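PDB 2YGL: blood group a-and b-cleaving endo-beta-galactosidase, which cleaves blood group A and B antigens as a family 98 glycoside hydrolase, and through the tandem CBM51 modules of this fragment probably binds such glycans. Local coordinates for residues S72-Y86 and F134-L148. Numbering follows the deposited sequence.
Sequences SYDISGQGFEKFETY and FISVTIPQNAKKISL
Phe-83 lies against Val-137 in its own sheet and reaches Ile-146 of the other. Phe-83 CB sits 3.9 Å from Val-137 CG2, the two side chains lying side by side, and also meets Ile-139 CD1 and Ile-146 CD1. The latter methyl then touches Phe-83 CG at 3.8 Å and, a little farther off, CD1. With CG anti to the backbone N (chi1 170°), the ring is carried up to Ile-146, whose CD1 approaches obliquely in an off-centre CH-pi contact, 4.2 Å from the centroid. CD2 runs past Val-137 CG2, which stays at the ring edge, and at the far end Phe-83 CZ touches Leu-148 CD1 at 4.0 Å. Leu-9 and Ile-108 also pack on this ring.

Such interlocking is what a beta-sandwich core looks like: strand 82-86 pairs antiparallel with 134-138 in one sheet, strand 72-74 with 145-148 in the other, and both segments cross between the sheets at the same end of this NPCBM/NEW2 domain, a CBM51 module. Between the crossings Ile-75 CD1 and Ile-139 CG2 meet tip to tip at 4.0 Å. Ala-143 CB rests against the same Ile-75 methyl.

On the faces turned from the core, Ser-136 OG donates to the anti lone pair of Glu-84 OE2 (2.7 Å). Phe-134 CD1 lies 3.5 Å above the Tyr-86 ring plane, over its centre, the planes inclined obliquely at 46°. Ser-72 OG and Ser-147 OG, nevertheless buried, share a 2.7 Å hydrogen bond.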
loop_
_atom_site.group_PDB
_atom_site.type_symbol
_atom_site.label_atom_id
_atom_site.label_comp_id
_atom_site.label_asym_id
_atom_site.label_seq_id
_atom_site.Cartn_x
_atom_site.Cartn_y
_atom_site.Cartn_z
ATOM N N SER A 72 -7.458 -14.537 -17.429
ATOM C CA SER A 72 -6.659 -14.455 -16.205
ATOM C C SER A 72 -5.658 -13.307 -16.229
ATOM O O SER A 72 -5.124 -12.958 -17.287
ATOM C CB SER A 72 -5.915 -15.769 -15.966
ATOM O OG SER A 72 -6.824 -16.848 -15.847
ATOM N N TYR A 73 -5.405 -12.738 -15.052
ATOM C CA TYR A 73 -4.432 -11.660 -14.889
ATOM C C TYR A 73 -3.477 -11.955 -13.736
ATOM O O TYR A 73 -3.894 -12.438 -12.676
ATOM C CB TYR A 73 -5.139 -10.324 -14.639
ATOM C CG TYR A 73 -5.984 -9.835 -15.797
ATOM C CD1 TYR A 73 -7.299 -10.272 -15.959
ATOM C CD2 TYR A 73 -5.472 -8.926 -16.723
ATOM C CE1 TYR A 73 -8.079 -9.830 -17.017
ATOM C CE2 TYR A 73 -6.247 -8.472 -17.787
ATOM C CZ TYR A 73 -7.551 -8.932 -17.927
ATOM O OH TYR A 73 -8.329 -8.494 -18.973
ATOM N N ASP A 74 -2.199 -11.661 -13.956
ATOM C CA ASP A 74 -1.185 -11.775 -12.917
ATOM C C ASP A 74 -1.210 -10.516 -12.065
ATOM O O ASP A 74 -0.926 -9.420 -12.549
ATOM C CB ASP A 74 0.207 -11.991 -13.529
ATOM C CG ASP A 74 1.314 -12.101 -12.479
ATOM O OD1 ASP A 74 1.018 -12.286 -11.276
ATOM O OD2 ASP A 74 2.498 -12.006 -12.865
ATOM N N ILE A 75 -1.567 -10.681 -10.796
ATOM C CA ILE A 75 -1.635 -9.556 -9.865
ATOM C C ILE A 75 -0.619 -9.685 -8.718
ATOM O O ILE A 75 -0.784 -9.065 -7.661
ATOM C CB ILE A 75 -3.083 -9.326 -9.329
ATOM C CG1 ILE A 75 -3.630 -10.586 -8.638
ATOM C CG2 ILE A 75 -4.002 -8.873 -10.468
ATOM C CD1 ILE A 75 -4.857 -10.350 -7.773
ATOM N N SER A 76 0.431 -10.475 -8.949
ATOM C CA SER A 76 1.494 -10.703 -7.957
ATOM C C SER A 76 2.172 -9.407 -7.527
ATOM O O SER A 76 2.563 -8.601 -8.370
ATOM C CB SER A 76 2.551 -11.667 -8.503
ATOM O OG SER A 76 1.997 -12.942 -8.761
ATOM N N GLY A 77 2.291 -9.216 -6.214
ATOM C CA GLY A 77 2.962 -8.046 -5.630
ATOM C C GLY A 77 2.351 -6.688 -5.943
ATOM O O GLY A 77 2.918 -5.652 -5.590
ATOM N N GLN A 78 1.189 -6.691 -6.593
ATOM C CA GLN A 78 0.549 -5.464 -7.073
ATOM C C GLN A 78 -0.180 -4.701 -5.973
ATOM O O GLN A 78 -0.410 -3.495 -6.094
ATOM C CB GLN A 78 -0.431 -5.790 -8.201
ATOM C CG GLN A 78 0.209 -6.366 -9.453
ATOM C CD GLN A 78 0.611 -5.303 -10.444
ATOM O OE1 GLN A 78 1.545 -4.538 -10.209
ATOM N NE2 GLN A 78 -0.091 -5.254 -11.570
ATOM N N GLY A 79 -0.563 -5.413 -4.915
ATOM C CA GLY A 79 -1.208 -4.808 -3.755
ATOM C C GLY A 79 -2.660 -4.398 -3.937
ATOM O O GLY A 79 -3.145 -3.513 -3.229
ATOM N N PHE A 80 -3.359 -5.034 -4.877
ATOM C CA PHE A 80 -4.787 -4.767 -5.076
ATOM C C PHE A 80 -5.608 -5.292 -3.903
ATOM O O PHE A 80 -5.283 -6.324 -3.318
ATOM C CB PHE A 80 -5.291 -5.362 -6.395
ATOM C CG PHE A 80 -4.693 -4.726 -7.620
ATOM C CD1 PHE A 80 -4.860 -3.364 -7.869
ATOM C CD2 PHE A 80 -3.976 -5.490 -8.534
ATOM C CE1 PHE A 80 -4.309 -2.774 -9.005
ATOM C CE2 PHE A 80 -3.424 -4.908 -9.673
ATOM C CZ PHE A 80 -3.589 -3.546 -9.908
ATOM N N GLU A 81 -6.673 -4.571 -3.569
ATOM C CA GLU A 81 -7.482 -4.877 -2.392
ATOM C C GLU A 81 -8.889 -5.351 -2.754
ATOM O O GLU A 81 -9.486 -6.148 -2.026
ATOM C CB GLU A 81 -7.556 -3.655 -1.473
ATOM C CG GLU A 81 -6.201 -3.217 -0.916
ATOM C CD GLU A 81 -6.180 -1.766 -0.455
ATOM O OE1 GLU A 81 -7.215 -1.267 0.040
ATOM O OE2 GLU A 81 -5.118 -1.122 -0.587
ATOM N N LYS A 82 -9.412 -4.852 -3.873
ATOM C CA LYS A 82 -10.766 -5.177 -4.315
ATOM C C LYS A 82 -10.839 -5.389 -5.822
ATOM O O LYS A 82 -10.053 -4.816 -6.585
ATOM C CB LYS A 82 -11.753 -4.070 -3.915
ATOM C CG LYS A 82 -12.037 -3.966 -2.417
ATOM C CD LYS A 82 -12.713 -2.642 -2.066
ATOM C CE LYS A 82 -14.229 -2.764 -2.028
ATOM N NZ LYS A 82 -14.708 -3.379 -0.755
ATOM N N PHE A 83 -11.790 -6.222 -6.237
ATOM C CA PHE A 83 -12.162 -6.341 -7.639
ATOM C C PHE A 83 -13.638 -5.995 -7.786
ATOM O O PHE A 83 -14.479 -6.509 -7.045
ATOM C CB PHE A 83 -11.882 -7.752 -8.169
ATOM C CG PHE A 83 -12.468 -8.016 -9.531
ATOM C CD1 PHE A 83 -11.902 -7.448 -10.672
ATOM C CD2 PHE A 83 -13.591 -8.831 -9.675
ATOM C CE1 PHE A 83 -12.443 -7.684 -11.931
ATOM C CE2 PHE A 83 -14.140 -9.077 -10.933
ATOM C CZ PHE A 83 -13.564 -8.502 -12.063
ATOM N N GLU A 84 -13.947 -5.117 -8.736
ATOM C CA GLU A 84 -15.327 -4.700 -8.970
ATOM C C GLU A 84 -15.691 -4.692 -10.451
ATOM O O GLU A 84 -14.903 -4.249 -11.289
ATOM C CB GLU A 84 -15.604 -3.338 -8.322
ATOM C CG GLU A 84 -15.595 -3.390 -6.792
ATOM C CD GLU A 84 -16.010 -2.093 -6.132
ATOM O OE1 GLU A 84 -16.012 -1.037 -6.798
ATOM O OE2 GLU A 84 -16.338 -2.134 -4.929
ATOM N N THR A 85 -16.887 -5.199 -10.754
ATOM C CA THR A 85 -17.403 -5.267 -12.126
ATOM C C THR A 85 -18.910 -5.517 -12.154
ATOM O O THR A 85 -19.483 -6.025 -11.186
ATOM C CB THR A 85 -16.681 -6.365 -12.967
ATOM O OG1 THR A 85 -16.976 -6.185 -14.357
ATOM C CG2 THR A 85 -17.102 -7.768 -12.538
ATOM N N TYR A 86 -19.540 -5.144 -13.266
ATOM C CA TYR A 86 -20.918 -5.518 -13.552
ATOM C C TYR A 86 -20.898 -6.647 -14.577
ATOM O O TYR A 86 -20.163 -6.581 -15.563
ATOM C CB TYR A 86 -21.700 -4.330 -14.119
ATOM C CG TYR A 86 -21.887 -3.180 -13.154
ATOM C CD1 TYR A 86 -20.914 -2.186 -13.026
ATOM C CD2 TYR A 86 -23.041 -3.078 -12.376
ATOM C CE1 TYR A 86 -21.078 -1.126 -12.146
ATOM C CE2 TYR A 86 -23.217 -2.015 -11.488
ATOM C CZ TYR A 86 -22.230 -1.045 -11.380
ATOM O OH TYR A 86 -22.387 0.009 -10.511
ATOM N N PHE A 134 -23.760 -6.783 -9.878
ATOM C CA PHE A 134 -22.544 -6.085 -9.463
ATOM C C PHE A 134 -21.709 -6.975 -8.552
ATOM O O PHE A 134 -22.216 -7.519 -7.566
ATOM C CB PHE A 134 -22.891 -4.766 -8.756
ATOM C CG PHE A 134 -21.689 -3.993 -8.264
ATOM C CD1 PHE A 134 -20.788 -3.426 -9.164
ATOM C CD2 PHE A 134 -21.472 -3.817 -6.901
ATOM C CE1 PHE A 134 -19.682 -2.708 -8.713
ATOM C CE2 PHE A 134 -20.369 -3.098 -6.436
ATOM C CZ PHE A 134 -19.472 -2.541 -7.345
ATOM N N ILE A 135 -20.435 -7.128 -8.896
ATOM C CA ILE A 135 -19.500 -7.923 -8.108
ATOM C C ILE A 135 -18.539 -7.001 -7.365
ATOM O O ILE A 135 -17.960 -6.082 -7.956
ATOM C CB ILE A 135 -18.678 -8.910 -8.990
ATOM C CG1 ILE A 135 -19.599 -9.845 -9.783
ATOM C CG2 ILE A 135 -17.701 -9.725 -8.133
ATOM C CD1 ILE A 135 -18.878 -10.664 -10.838
ATOM N N SER A 136 -18.385 -7.247 -6.067
ATOM C CA SER A 136 -17.361 -6.592 -5.266
ATOM C C SER A 136 -16.756 -7.612 -4.308
ATOM O O SER A 136 -17.387 -8.007 -3.324
ATOM C CB SER A 136 -17.935 -5.394 -4.510
ATOM O OG SER A 136 -16.898 -4.602 -3.964
ATOM N N VAL A 137 -15.543 -8.060 -4.623
ATOM C CA VAL A 137 -14.850 -9.057 -3.807
ATOM C C VAL A 137 -13.526 -8.531 -3.262
ATOM O O VAL A 137 -12.830 -7.761 -3.928
ATOM C CB VAL A 137 -14.610 -10.396 -4.569
ATOM C CG1 VAL A 137 -15.917 -11.155 -4.750
ATOM C CG2 VAL A 137 -13.918 -10.161 -5.910
ATOM N N THR A 138 -13.194 -8.956 -2.046
ATOM C CA THR A 138 -11.919 -8.623 -1.423
ATOM C C THR A 138 -10.816 -9.505 -2.007
ATOM O O THR A 138 -11.012 -10.702 -2.222
ATOM C CB THR A 138 -11.975 -8.796 0.116
ATOM O OG1 THR A 138 -13.159 -8.173 0.629
ATOM C CG2 THR A 138 -10.760 -8.164 0.784
ATOM N N ILE A 139 -9.667 -8.898 -2.280
ATOM C CA ILE A 139 -8.495 -9.622 -2.757
ATOM C C ILE A 139 -7.518 -9.810 -1.592
ATOM O O ILE A 139 -7.160 -8.834 -0.926
ATOM C CB ILE A 139 -7.822 -8.877 -3.940
ATOM C CG1 ILE A 139 -8.698 -8.985 -5.192
ATOM C CG2 ILE A 139 -6.422 -9.421 -4.220
ATOM C CD1 ILE A 139 -8.320 -8.025 -6.297
ATOM N N PRO A 140 -7.103 -11.068 -1.331
ATOM C CA PRO A 140 -6.116 -11.355 -0.284
ATOM C C PRO A 140 -4.775 -10.703 -0.601
ATOM O O PRO A 140 -4.393 -10.619 -1.769
ATOM C CB PRO A 140 -5.987 -12.883 -0.330
ATOM C CG PRO A 140 -7.235 -13.358 -0.992
ATOM C CD PRO A 140 -7.561 -12.302 -1.995
ATOM N N GLN A 141 -4.074 -10.245 0.436
ATOM C CA GLN A 141 -2.812 -9.513 0.274
ATOM C C GLN A 141 -1.773 -10.308 -0.515
ATOM O O GLN A 141 -0.953 -9.734 -1.235
ATOM C CB GLN A 141 -2.251 -9.113 1.644
ATOM C CG GLN A 141 -1.181 -8.019 1.596
ATOM C CD GLN A 141 -0.623 -7.663 2.971
ATOM O OE1 GLN A 141 -1.044 -8.211 3.995
ATOM N NE2 GLN A 141 0.331 -6.737 2.995
ATOM N N ASN A 142 -1.834 -11.629 -0.382
ATOM C CA ASN A 142 -0.900 -12.550 -1.027
ATOM C C ASN A 142 -1.258 -12.944 -2.468
ATOM O O ASN A 142 -0.484 -13.646 -3.124
ATOM C CB ASN A 142 -0.773 -13.817 -0.175
ATOM C CG ASN A 142 -2.089 -14.208 0.484
ATOM O OD1 ASN A 142 -2.403 -13.749 1.583
ATOM N ND2 ASN A 142 -2.864 -15.051 -0.189
ATOM N N ALA A 143 -2.416 -12.492 -2.953
ATOM C CA ALA A 143 -2.981 -12.962 -4.229
ATOM C C ALA A 143 -2.058 -12.804 -5.437
ATOM O O ALA A 143 -1.384 -11.786 -5.590
ATOM C CB ALA A 143 -4.323 -12.300 -4.498
ATOM N N LYS A 144 -2.054 -13.825 -6.294
ATOM C CA LYS A 144 -1.177 -13.871 -7.466
ATOM C C LYS A 144 -1.940 -13.873 -8.793
ATOM O O LYS A 144 -1.478 -13.296 -9.780
ATOM C CB LYS A 144 -0.254 -15.095 -7.392
ATOM C CG LYS A 144 0.846 -14.985 -6.335
ATOM C CD LYS A 144 1.571 -16.312 -6.135
ATOM C CE LYS A 144 2.720 -16.178 -5.143
ATOM N NZ LYS A 144 2.262 -15.769 -3.778
ATOM N N LYS A 145 -3.107 -14.514 -8.809
ATOM C CA LYS A 145 -3.849 -14.738 -10.050
ATOM C C LYS A 145 -5.354 -14.559 -9.860
ATOM O O LYS A 145 -5.958 -15.190 -8.989
ATOM C CB LYS A 145 -3.552 -16.145 -10.578
ATOM C CG LYS A 145 -4.028 -16.420 -11.995
ATOM C CD LYS A 145 -3.855 -17.890 -12.329
ATOM C CE LYS A 145 -3.953 -18.137 -13.819
ATOM N NZ LYS A 145 -3.591 -19.545 -14.150
ATOM N N ILE A 146 -5.950 -13.693 -10.677
ATOM C CA ILE A 146 -7.403 -13.534 -10.705
ATOM C C ILE A 146 -7.960 -13.997 -12.055
ATOM O O ILE A 146 -7.409 -13.671 -13.111
ATOM C CB ILE A 146 -7.859 -12.083 -10.338
ATOM C CG1 ILE A 146 -9.384 -12.022 -10.157
ATOM C CG2 ILE A 146 -7.354 -11.052 -11.362
ATOM C CD1 ILE A 146 -9.894 -10.779 -9.436
ATOM N N SER A 147 -9.041 -14.772 -12.004
ATOM C CA SER A 147 -9.627 -15.372 -13.198
ATOM C C SER A 147 -11.093 -15.011 -13.393
ATOM O O SER A 147 -11.909 -15.131 -12.472
ATOM C CB SER A 147 -9.461 -16.893 -13.170
ATOM O OG SER A 147 -8.141 -17.259 -13.522
ATOM N N LEU A 148 -11.407 -14.569 -14.609
ATOM C CA LEU A 148 -12.770 -14.274 -15.029
ATOM C C LEU A 148 -13.305 -15.462 -15.827
ATOM O O LEU A 148 -12.834 -15.743 -16.933
ATOM C CB LEU A 148 -12.799 -12.993 -15.873
ATOM C CG LEU A 148 -12.859 -11.617 -15.190
ATOM C CD1 LEU A 148 -11.814 -11.426 -14.088
ATOM C CD2 LEU A 148 -12.735 -10.515 -16.235
HETATM O O HOH W 1 -5.738 -19.206 -16.481
HETATM O O HOH W 2 0.966 -10.931 -4.430
#